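Local coordinates for outer membrane protein YopM (Yersinia pestis, PDB 1JL5), which probably acts as a secreted leucine-rich-repeat effector that alters host cell physiology and promotes bacterial survival in host tissues, at residues A199-N204 with L217-A222; T241-N246 with A261-D266; L155-V160 with L175-A180; E186-L191 with K208-L213. All coordinates share one frame; numbering follows the deposited sequence.

How the contacts relate
YopM is a worked example of how one repeat unit, stacked many times, gives a solenoid whose contacts share a plan but differ in chemistry. Contacts 1, 2 and 3 each pair parallel strands of successive repeats. Contact 1 stands between the other two: strand 199-201 bonds to strand 177-179 of contact 3, and strand 219-221 to strand 241-243 of contact 2. All three bury aliphatic side chains on one sheet face, while the other face is more mixed and in places partly exposed; contact 2 adds calcium at a subunit boundary. Contact 4 joins the loops that follow strands 177-179 and 199-201, with exposed charged residues and water-mediated backbone links; its buried leucines meet I200 and I220 of contact 1.

Contact 1. Residues A199-N204 with L217-A222; sequences AIYADN and LESIVA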
# COMPACT_ATOMS: atom_id res chain seq x y z
N ALA A 199 -20.60 -27.12 2.39
CA ALA A 199 -19.69 -26.06 1.98
C ALA A 199 -18.94 -26.40 0.72
O ALA A 199 -18.35 -27.47 0.59
CB ALA A 199 -18.71 -25.75 3.10
N ILE A 200 -18.98 -25.47 -0.22
CA ILE A 200 -18.29 -25.64 -1.48
C ILE A 200 -17.41 -24.44 -1.70
O ILE A 200 -17.87 -23.30 -1.68
CB ILE A 200 -19.24 -25.71 -2.68
CG1 ILE A 200 -20.17 -26.91 -2.56
CG2 ILE A 200 -18.43 -25.78 -3.97
CD1 ILE A 200 -21.25 -26.92 -3.62
N TYR A 201 -16.12 -24.69 -1.89
CA TYR A 201 -15.19 -23.63 -2.20
C TYR A 201 -14.71 -24.05 -3.57
O TYR A 201 -14.10 -25.10 -3.73
CB TYR A 201 -14.03 -23.61 -1.20
CG TYR A 201 -14.47 -23.19 0.18
CD1 TYR A 201 -15.14 -24.08 1.01
CD2 TYR A 201 -14.24 -21.90 0.64
CE1 TYR A 201 -15.58 -23.69 2.27
CE2 TYR A 201 -14.68 -21.50 1.90
CZ TYR A 201 -15.35 -22.40 2.70
OH TYR A 201 -15.78 -22.02 3.95
N ALA A 202 -15.04 -23.24 -4.56
CA ALA A 202 -14.66 -23.52 -5.93
C ALA A 202 -14.26 -22.20 -6.55
O ALA A 202 -14.29 -22.04 -7.77
CB ALA A 202 -15.83 -24.14 -6.67
N ASP A 203 -13.91 -21.25 -5.70
CA ASP A 203 -13.48 -19.95 -6.17
C ASP A 203 -12.19 -20.14 -6.95
O ASP A 203 -11.55 -21.18 -6.87
CB ASP A 203 -13.20 -19.04 -4.99
CG ASP A 203 -12.20 -19.65 -4.03
OD1 ASP A 203 -12.52 -20.68 -3.42
OD2 ASP A 203 -11.08 -19.10 -3.91
N ASN A 204 -11.82 -19.12 -7.71
CA ASN A 204 -10.59 -19.16 -8.47
C ASN A 204 -10.45 -20.40 -9.32
O ASN A 204 -9.49 -21.15 -9.21
CB ASN A 204 -9.42 -19.05 -7.51
CG ASN A 204 -9.32 -17.68 -6.91
OD1 ASN A 204 -8.87 -16.75 -7.56
ND2 ASN A 204 -9.78 -17.53 -5.67
N LEU A 217 -26.38 -27.42 1.10
CA LEU A 217 -25.37 -26.37 1.02
C LEU A 217 -25.62 -25.21 1.97
O LEU A 217 -26.69 -24.62 1.99
CB LEU A 217 -25.26 -25.84 -0.41
CG LEU A 217 -23.93 -25.13 -0.71
CD1 LEU A 217 -22.80 -26.15 -0.57
CD2 LEU A 217 -23.95 -24.55 -2.11
N GLU A 218 -24.61 -24.90 2.77
CA GLU A 218 -24.73 -23.80 3.70
C GLU A 218 -23.83 -22.69 3.22
O GLU A 218 -24.03 -21.51 3.52
CB GLU A 218 -24.28 -24.23 5.09
CG GLU A 218 -24.98 -25.49 5.57
CD GLU A 218 -24.69 -25.77 7.02
OE1 GLU A 218 -23.55 -25.52 7.46
OE2 GLU A 218 -25.61 -26.24 7.73
N SER A 219 -22.83 -23.07 2.44
CA SER A 219 -21.89 -22.09 1.96
C SER A 219 -21.29 -22.46 0.63
O SER A 219 -20.95 -23.61 0.36
CB SER A 219 -20.77 -21.93 2.99
OG SER A 219 -19.86 -20.93 2.59
N ILE A 220 -21.19 -21.46 -0.23
CA ILE A 220 -20.57 -21.65 -1.52
C ILE A 220 -19.71 -20.44 -1.79
O ILE A 220 -20.18 -19.29 -1.77
CB ILE A 220 -21.59 -21.86 -2.67
CG1 ILE A 220 -20.82 -22.17 -3.96
CG2 ILE A 220 -22.48 -20.64 -2.83
CD1 ILE A 220 -21.65 -22.76 -5.05
N VAL A 221 -18.43 -20.71 -1.99
CA VAL A 221 -17.45 -19.70 -2.28
C VAL A 221 -17.00 -20.07 -3.68
O VAL A 221 -16.37 -21.10 -3.89
CB VAL A 221 -16.29 -19.78 -1.28
CG1 VAL A 221 -15.19 -18.81 -1.66
CG2 VAL A 221 -16.81 -19.47 0.11
N ALA A 222 -17.36 -19.23 -4.64
CA ALA A 222 -17.03 -19.51 -6.02
C ALA A 222 -16.64 -18.21 -6.70
O ALA A 222 -16.89 -18.01 -7.88
CB ALA A 222 -18.23 -20.13 -6.73
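The ring of Y201 leans obliquely against V221, whose CG2 comes 3.4 Å from CE2 and whose CB lies close to CD2. Across the ring, CE1 meets the aromatic ring of F177 on the preceding strand, the two planes about 35° apart. A second flat group, the carboxylate of D203, lies alongside the other methyl of V221, with OD1 3.7 Å from CG1. Its OD2 accepts N204 ND2 at 2.7 Å on the anti side. With CG1 anti to the backbone N (chi1 175°), V221 forks between ring and carboxylate. These neighbours sit on the strand face of a leucine-rich-repeat solenoid, where repeats 7 and 8 pair in parallel. I200 is bonded through both its backbone N and its backbone O: the N donates to S219 O at 2.8 Å, and the O accepts V221 N at 2.7 Å. A202 N then reaches V221 O at 2.6 Å, almost straight at 174°. On the buried face, I200 crosses L217 at about a right angle, and I200 CG1 to L217 CD1, at 3.4 Å, is tight. Beyond the strands, N225 ND2 bonds to both A202 O and A222 O, a rung of the asparagine ladder known from such repeats.

Contact 2. Residues T241-N246 with A261-D266; sequences TIYADN and ALNVRD. With CA (calcium ion), chain B; CA (calcium ion), chain C.
N246 and D266 meet through metal: N246 OD1 and D266 OD2 each bind one calcium ion at 2.0 Å, their amide and carboxylate planes 72° apart, with three waters and N326 of a second subunit also bound. D266 OD1 holds another calcium ion at 2.2 Å, shared with E308 and N307 of that subunit, so a single carboxylate bridges two metals at a subunit boundary. Hydrogen bonds follow the parallel pattern of adjoining leucine-rich repeats, 9 and 10: I242 N to A261 O, N263 N to I242 O and A244 N to N263 O, all close to straight. N263 is held at both ends of its amide. OD1 accepts R265 N at 2.8 Å, an Asx turn, while ND2 gives to a water that also bonds to Y243 OH. A second water takes N246 ND2 and, in the plane of the guanidinium, R265 NE, whose charge is met by E286. The CH-pi contact is square-on: N263 CB stands 3.5 Å from the Y243 ring centroid, only 4° off its normal, with the amide plane turned 47° from the ring. Apolar packing lies on the other face, where L262 runs alongside I242, its CD1 3.7 Å from I242 CB.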
# COMPACT_ATOMS: atom_id res chain seq x y z
N THR A 241 -24.07 -18.62 3.07
CA THR A 241 -22.94 -17.89 2.55
C THR A 241 -22.74 -18.10 1.08
O THR A 241 -22.63 -19.22 0.60
CB THR A 241 -21.64 -18.26 3.26
OG1 THR A 241 -21.68 -17.75 4.60
CG2 THR A 241 -20.44 -17.66 2.53
N ILE A 242 -22.71 -17.00 0.35
CA ILE A 242 -22.48 -17.07 -1.07
C ILE A 242 -21.41 -16.07 -1.42
O ILE A 242 -21.56 -14.87 -1.17
CB ILE A 242 -23.71 -16.71 -1.91
CG1 ILE A 242 -24.78 -17.78 -1.77
CG2 ILE A 242 -23.29 -16.58 -3.39
CD1 ILE A 242 -26.04 -17.43 -2.52
N TYR A 243 -20.32 -16.57 -1.96
CA TYR A 243 -19.24 -15.74 -2.42
C TYR A 243 -19.22 -16.04 -3.89
O TYR A 243 -18.96 -17.17 -4.29
CB TYR A 243 -17.91 -16.14 -1.78
CG TYR A 243 -17.64 -15.38 -0.51
CD1 TYR A 243 -18.57 -15.38 0.53
CD2 TYR A 243 -16.47 -14.65 -0.35
CE1 TYR A 243 -18.34 -14.66 1.69
CE2 TYR A 243 -16.23 -13.92 0.82
CZ TYR A 243 -17.18 -13.94 1.83
OH TYR A 243 -16.96 -13.21 2.98
N ALA A 244 -19.55 -15.04 -4.70
CA ALA A 244 -19.57 -15.20 -6.14
C ALA A 244 -18.92 -13.94 -6.69
O ALA A 244 -19.23 -13.48 -7.79
CB ALA A 244 -20.99 -15.34 -6.64
N ASP A 245 -18.03 -13.38 -5.88
CA ASP A 245 -17.31 -12.19 -6.25
C ASP A 245 -16.48 -12.52 -7.47
O ASP A 245 -16.25 -13.68 -7.78
CB ASP A 245 -16.36 -11.78 -5.13
CG ASP A 245 -15.42 -12.91 -4.75
OD1 ASP A 245 -15.88 -13.89 -4.14
OD2 ASP A 245 -14.21 -12.82 -5.08
N ASN A 246 -16.03 -11.48 -8.16
CA ASN A 246 -15.17 -11.66 -9.30
C ASN A 246 -15.62 -12.69 -10.29
O ASN A 246 -14.87 -13.59 -10.68
CB ASN A 246 -13.77 -12.00 -8.81
CG ASN A 246 -13.15 -10.84 -8.11
OD1 ASN A 246 -12.85 -9.83 -8.74
ND2 ASN A 246 -12.98 -10.94 -6.80
N ALA A 261 -24.47 -14.20 4.33
CA ALA A 261 -23.33 -13.52 3.76
C ALA A 261 -23.36 -13.63 2.26
O ALA A 261 -23.43 -14.73 1.70
CB ALA A 261 -22.03 -14.13 4.31
N LEU A 262 -23.34 -12.48 1.62
CA LEU A 262 -23.35 -12.45 0.18
C LEU A 262 -22.21 -11.57 -0.27
O LEU A 262 -22.18 -10.38 -0.00
CB LEU A 262 -24.66 -11.89 -0.36
CG LEU A 262 -24.70 -11.76 -1.88
CD1 LEU A 262 -24.51 -13.12 -2.52
CD2 LEU A 262 -26.00 -11.13 -2.31
N ASN A 263 -21.24 -12.18 -0.93
CA ASN A 263 -20.15 -11.42 -1.46
C ASN A 263 -20.20 -11.64 -2.95
O ASN A 263 -19.96 -12.74 -3.43
CB ASN A 263 -18.81 -11.89 -0.92
CG ASN A 263 -17.68 -11.02 -1.39
OD1 ASN A 263 -17.72 -10.49 -2.51
ND2 ASN A 263 -16.67 -10.85 -0.56
N VAL A 264 -20.56 -10.59 -3.67
CA VAL A 264 -20.61 -10.68 -5.12
C VAL A 264 -19.78 -9.53 -5.61
O VAL A 264 -20.05 -8.92 -6.65
CB VAL A 264 -22.04 -10.55 -5.63
CG1 VAL A 264 -22.80 -11.82 -5.32
CG2 VAL A 264 -22.72 -9.35 -4.98
N ARG A 265 -18.75 -9.23 -4.83
CA ARG A 265 -17.84 -8.16 -5.14
C ARG A 265 -17.34 -8.36 -6.55
O ARG A 265 -17.07 -9.48 -6.98
CB ARG A 265 -16.66 -8.18 -4.17
CG ARG A 265 -15.49 -7.31 -4.58
CD ARG A 265 -14.41 -7.39 -3.52
NE ARG A 265 -13.14 -6.80 -3.93
CZ ARG A 265 -12.90 -5.49 -3.99
NH1 ARG A 265 -13.85 -4.61 -3.67
NH2 ARG A 265 -11.70 -5.07 -4.37
N ASP A 266 -17.23 -7.25 -7.26
CA ASP A 266 -16.74 -7.25 -8.61
C ASP A 266 -17.51 -8.18 -9.52
O ASP A 266 -17.07 -9.27 -9.88
CB ASP A 266 -15.27 -7.62 -8.66
CG ASP A 266 -14.65 -7.26 -9.98
OD1 ASP A 266 -15.42 -6.88 -10.89
OD2 ASP A 266 -13.42 -7.36 -10.13
CA CA B . -11.75 -8.25 -9.40
CA CA C . -15.36 -5.37 -12.54
O HOH W 1 -15.51 -11.13 2.05
O HOH W 2 -11.71 -8.95 -5.14
O HOH W 3 -13.29 -6.51 -12.60
O HOH W 4 -9.95 -9.07 -8.40
O HOH W 5 -12.07 -6.94 -7.65
O HOH W 6 -11.32 -9.05 -11.54
O HOH W 7 -14.40 -4.08 -10.89

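Contact 3. Residues L155-V160 with L175-A180; sequences LKIIDV and LEFIAA
I157 and F177 stand next to each other on one face of two parallel strands, and they meet obliquely: CG2 of I157 comes 3.5 Å from CD1 of the ring, while CG1 touches F177 CB. CG of F177 stands anti to the backbone N (chi1 172°), which sends the ring along its own strand until I158 O lies near its plane, at the ring edge. The buried side is built from aliphatic branches set at several angles. I158 crosses L175 at about a right angle, though the detail where their tips meet is doubtful, and it slants across I178, with I158 CG2 3.7 Å from I178 CG1. A little further on, CG2 of V160 packs 3.6 Å from CB of A180. At the other end K156 and E176 run side by side in the same direction, joined by their carbon chains, CB of K156 to CG of E176 at 3.7 Å; the ammonium itself turns back to F154 O.

The backbone sets the register of these pairs. K156 O accepts from both E176 N, at 2.6 Å on an in-plane lone pair, and F177 N, at 2.8 Å. Alternating bonds then run from I158 N to F177 O, from A179 N to I158 O and from V160 N to A179 O.

The pair belongs to repeats 5 and 6 of the leucine-rich solenoid. Strand 135-137 continues the parallel array beside strand 157-159, with I157 touching Y135, and strand 199-201 follows beside strand 177-179, where A199 packs on F177.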
# COMPACT_ATOMS: atom_id res chain seq x y z
N LEU A 155 -15.69 -40.11 2.93
CA LEU A 155 -15.05 -38.85 2.56
C LEU A 155 -16.00 -37.71 2.85
O LEU A 155 -16.96 -37.49 2.12
CB LEU A 155 -14.71 -38.84 1.07
CG LEU A 155 -13.25 -38.57 0.71
CD1 LEU A 155 -13.16 -38.14 -0.74
CD2 LEU A 155 -12.67 -37.50 1.62
N LYS A 156 -15.74 -36.99 3.93
CA LYS A 156 -16.58 -35.87 4.33
C LYS A 156 -15.99 -34.53 3.89
O LYS A 156 -16.70 -33.64 3.44
CB LYS A 156 -16.76 -35.86 5.85
CG LYS A 156 -17.40 -37.12 6.42
CD LYS A 156 -17.33 -37.13 7.94
CE LYS A 156 -17.77 -38.48 8.51
NZ LYS A 156 -17.15 -39.64 7.81
N ILE A 157 -14.67 -34.40 4.03
CA ILE A 157 -14.00 -33.17 3.65
C ILE A 157 -12.96 -33.40 2.57
O ILE A 157 -12.06 -34.21 2.72
CB ILE A 157 -13.29 -32.51 4.86
CG1 ILE A 157 -14.31 -32.06 5.91
CG2 ILE A 157 -12.49 -31.31 4.40
CD1 ILE A 157 -14.82 -33.17 6.76
N ILE A 158 -13.12 -32.68 1.46
CA ILE A 158 -12.17 -32.76 0.37
C ILE A 158 -11.64 -31.35 0.20
O ILE A 158 -12.38 -30.43 -0.13
CB ILE A 158 -12.82 -33.17 -0.98
CG1 ILE A 158 -13.09 -34.68 -1.01
CG2 ILE A 158 -11.87 -32.82 -2.13
CD1 ILE A 158 -14.02 -35.14 0.06
N ASP A 159 -10.35 -31.19 0.46
CA ASP A 159 -9.73 -29.90 0.29
C ASP A 159 -8.65 -30.10 -0.75
O ASP A 159 -7.56 -30.58 -0.43
CB ASP A 159 -9.11 -29.41 1.59
CG ASP A 159 -8.49 -28.04 1.44
OD1 ASP A 159 -8.47 -27.51 0.30
OD2 ASP A 159 -8.03 -27.48 2.46
N VAL A 160 -8.96 -29.76 -1.99
CA VAL A 160 -8.01 -29.88 -3.08
C VAL A 160 -7.75 -28.48 -3.59
O VAL A 160 -7.35 -28.28 -4.74
CB VAL A 160 -8.56 -30.75 -4.20
CG1 VAL A 160 -8.79 -32.16 -3.69
CG2 VAL A 160 -9.84 -30.15 -4.74
N LEU A 175 -19.74 -36.51 1.07
CA LEU A 175 -19.11 -35.21 1.01
C LEU A 175 -19.89 -34.13 1.75
O LEU A 175 -21.04 -33.85 1.43
CB LEU A 175 -18.89 -34.78 -0.44
CG LEU A 175 -18.03 -33.53 -0.59
CD1 LEU A 175 -16.73 -33.75 0.14
CD2 LEU A 175 -17.77 -33.23 -2.05
N GLU A 176 -19.25 -33.52 2.74
CA GLU A 176 -19.89 -32.46 3.50
C GLU A 176 -19.21 -31.16 3.17
O GLU A 176 -19.79 -30.08 3.26
CB GLU A 176 -19.74 -32.71 4.99
CG GLU A 176 -20.02 -34.12 5.44
CD GLU A 176 -20.13 -34.22 6.94
OE1 GLU A 176 -19.38 -33.51 7.63
OE2 GLU A 176 -20.97 -35.01 7.42
N PHE A 177 -17.95 -31.27 2.77
CA PHE A 177 -17.17 -30.09 2.48
C PHE A 177 -16.15 -30.34 1.39
O PHE A 177 -15.37 -31.29 1.45
CB PHE A 177 -16.47 -29.64 3.76
CG PHE A 177 -15.47 -28.53 3.57
CD1 PHE A 177 -14.28 -28.76 2.88
CD2 PHE A 177 -15.69 -27.28 4.13
CE1 PHE A 177 -13.33 -27.75 2.75
CE2 PHE A 177 -14.74 -26.26 4.00
CZ PHE A 177 -13.56 -26.50 3.31
N ILE A 178 -16.18 -29.49 0.38
CA ILE A 178 -15.20 -29.59 -0.67
C ILE A 178 -14.68 -28.21 -1.02
O ILE A 178 -15.44 -27.30 -1.34
CB ILE A 178 -15.74 -30.27 -1.93
CG1 ILE A 178 -14.59 -30.41 -2.94
CG2 ILE A 178 -16.90 -29.48 -2.52
CD1 ILE A 178 -14.89 -31.27 -4.12
N ALA A 179 -13.37 -28.07 -0.90
CA ALA A 179 -12.70 -26.84 -1.24
C ALA A 179 -11.89 -27.26 -2.45
O ALA A 179 -11.00 -28.11 -2.34
CB ALA A 179 -11.79 -26.39 -0.11
N ALA A 180 -12.23 -26.72 -3.61
CA ALA A 180 -11.53 -27.04 -4.84
C ALA A 180 -11.20 -25.72 -5.50
O ALA A 180 -11.05 -25.63 -6.72
CB ALA A 180 -12.41 -27.88 -5.74

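Contact 4. Residues E186-L191 with K208-L213; sequences EELPEL and KKLPDL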
# COMPACT_ATOMS: atom_id res chain seq x y z
N GLU A 186 -13.32 -26.13 -14.93
CA GLU A 186 -14.16 -25.43 -15.88
C GLU A 186 -15.59 -25.80 -15.52
O GLU A 186 -16.54 -25.15 -15.92
CB GLU A 186 -13.82 -25.85 -17.30
CG GLU A 186 -12.41 -25.45 -17.69
CD GLU A 186 -12.06 -25.88 -19.09
OE1 GLU A 186 -12.76 -25.45 -20.04
OE2 GLU A 186 -11.08 -26.64 -19.24
N GLU A 187 -15.71 -26.87 -14.74
CA GLU A 187 -17.00 -27.35 -14.28
C GLU A 187 -16.80 -28.04 -12.95
O GLU A 187 -15.71 -28.50 -12.64
CB GLU A 187 -17.60 -28.36 -15.25
CG GLU A 187 -17.95 -27.83 -16.62
CD GLU A 187 -18.49 -28.92 -17.53
OE1 GLU A 187 -19.48 -29.58 -17.15
OE2 GLU A 187 -17.90 -29.13 -18.61
N LEU A 188 -17.87 -28.11 -12.17
CA LEU A 188 -17.83 -28.80 -10.91
C LEU A 188 -18.68 -30.03 -11.17
O LEU A 188 -19.56 -30.00 -12.02
CB LEU A 188 -18.47 -27.96 -9.80
CG LEU A 188 -17.67 -26.78 -9.26
CD1 LEU A 188 -18.48 -26.07 -8.19
CD2 LEU A 188 -16.35 -27.27 -8.69
N PRO A 189 -18.41 -31.13 -10.47
CA PRO A 189 -19.25 -32.29 -10.72
C PRO A 189 -20.64 -31.97 -10.20
O PRO A 189 -20.83 -30.95 -9.53
CB PRO A 189 -18.56 -33.39 -9.93
CG PRO A 189 -17.95 -32.64 -8.78
CD PRO A 189 -17.38 -31.42 -9.46
N GLU A 190 -21.61 -32.83 -10.50
CA GLU A 190 -22.96 -32.61 -10.02
C GLU A 190 -22.88 -32.52 -8.51
O GLU A 190 -22.15 -33.26 -7.87
CB GLU A 190 -23.86 -33.78 -10.44
CG GLU A 190 -25.28 -33.67 -9.93
CD GLU A 190 -26.16 -34.77 -10.47
OE1 GLU A 190 -25.80 -35.96 -10.29
OE2 GLU A 190 -27.20 -34.45 -11.07
N LEU A 191 -23.64 -31.59 -7.94
CA LEU A 191 -23.61 -31.40 -6.50
C LEU A 191 -24.96 -31.55 -5.84
O LEU A 191 -25.05 -31.94 -4.68
CB LEU A 191 -23.08 -30.00 -6.20
CG LEU A 191 -21.77 -29.61 -6.87
CD1 LEU A 191 -21.55 -28.10 -6.74
CD2 LEU A 191 -20.62 -30.39 -6.26
N LYS A 208 -17.96 -21.53 -15.45
CA LYS A 208 -18.81 -20.60 -16.16
C LYS A 208 -20.16 -20.72 -15.49
O LYS A 208 -20.95 -19.77 -15.45
CB LYS A 208 -18.93 -20.98 -17.64
CG LYS A 208 -17.66 -20.74 -18.42
CD LYS A 208 -17.93 -20.85 -19.91
CE LYS A 208 -16.68 -20.58 -20.72
NZ LYS A 208 -16.98 -20.61 -22.18
N LYS A 209 -20.42 -21.90 -14.94
CA LYS A 209 -21.66 -22.16 -14.24
C LYS A 209 -21.38 -23.04 -13.05
O LYS A 209 -20.38 -23.73 -12.99
CB LYS A 209 -22.66 -22.86 -15.16
CG LYS A 209 -23.07 -22.03 -16.37
CD LYS A 209 -24.16 -22.71 -17.19
CE LYS A 209 -24.57 -21.83 -18.37
NZ LYS A 209 -25.67 -22.44 -19.17
N LEU A 210 -22.27 -22.99 -12.07
CA LEU A 210 -22.14 -23.83 -10.91
C LEU A 210 -23.23 -24.86 -11.10
O LEU A 210 -24.30 -24.54 -11.60
CB LEU A 210 -22.40 -23.05 -9.63
CG LEU A 210 -21.36 -21.99 -9.29
CD1 LEU A 210 -21.78 -21.28 -8.01
CD2 LEU A 210 -20.00 -22.63 -9.12
N PRO A 211 -22.96 -26.11 -10.73
CA PRO A 211 -24.00 -27.13 -10.89
C PRO A 211 -25.12 -26.71 -9.95
O PRO A 211 -24.92 -25.84 -9.10
CB PRO A 211 -23.30 -28.39 -10.41
CG PRO A 211 -21.86 -28.14 -10.75
CD PRO A 211 -21.68 -26.71 -10.31
N ASP A 212 -26.30 -27.29 -10.09
CA ASP A 212 -27.37 -26.94 -9.17
C ASP A 212 -26.80 -27.31 -7.81
O ASP A 212 -26.10 -28.30 -7.67
CB ASP A 212 -28.64 -27.73 -9.47
CG ASP A 212 -29.28 -27.29 -10.76
OD1 ASP A 212 -29.39 -26.06 -10.97
OD2 ASP A 212 -29.69 -28.15 -11.57
N LEU A 213 -27.10 -26.49 -6.82
CA LEU A 213 -26.57 -26.72 -5.49
C LEU A 213 -27.41 -27.65 -4.65
O LEU A 213 -28.63 -27.69 -4.77
CB LEU A 213 -26.40 -25.37 -4.79
CG LEU A 213 -25.63 -24.36 -5.65
CD1 LEU A 213 -25.48 -23.04 -4.90
CD2 LEU A 213 -24.26 -24.93 -6.01
O HOH W 8 -18.86 -24.22 -15.64
O HOH W 9 -19.91 -26.34 -12.83
O HOH W 10 -25.69 -30.32 -9.18
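L188 meets P211 from its first side-chain carbon: CB lies 3.5 Å from P211 CD, a tight approach, and about as close to CG of the same ring. CG of L188, placed anti to the carbonyl carbon (chi1 -75°), continues past the proline at about a right angle and stays near its CD. At the tip, CD1 still touches P211 CD and also reaches L210 CD2 at 3.9 Å, where the two leucines lie side by side and point the same way. L191 packs on the same proline, its CD1 3.8 Å from P211 CD, and continues to L213 CD2 at 4.2 Å.

No direct hydrogen bond joins the two segments; waters take that part. One accepts from L188 N at 2.8 Å and donates to K209 O at 2.7 Å. Another links L191 N with D212 O, and a third connects E186 O with K208 N and K209 O. These bridges serve the backbone N of L188, L191 and K208 and the backbone O of E186, K209 and D212.

Segments 186-191 and 208-213, which carry the equivalent sequences LPEL of repeat 6 and LPDL of repeat 7, run almost in the same direction, 8° apart end to end. Such stacked, extended Leu-Pro segments on the side of the solenoid away from the strands are characteristic of the short leucine-rich repeats of bacterial effectors.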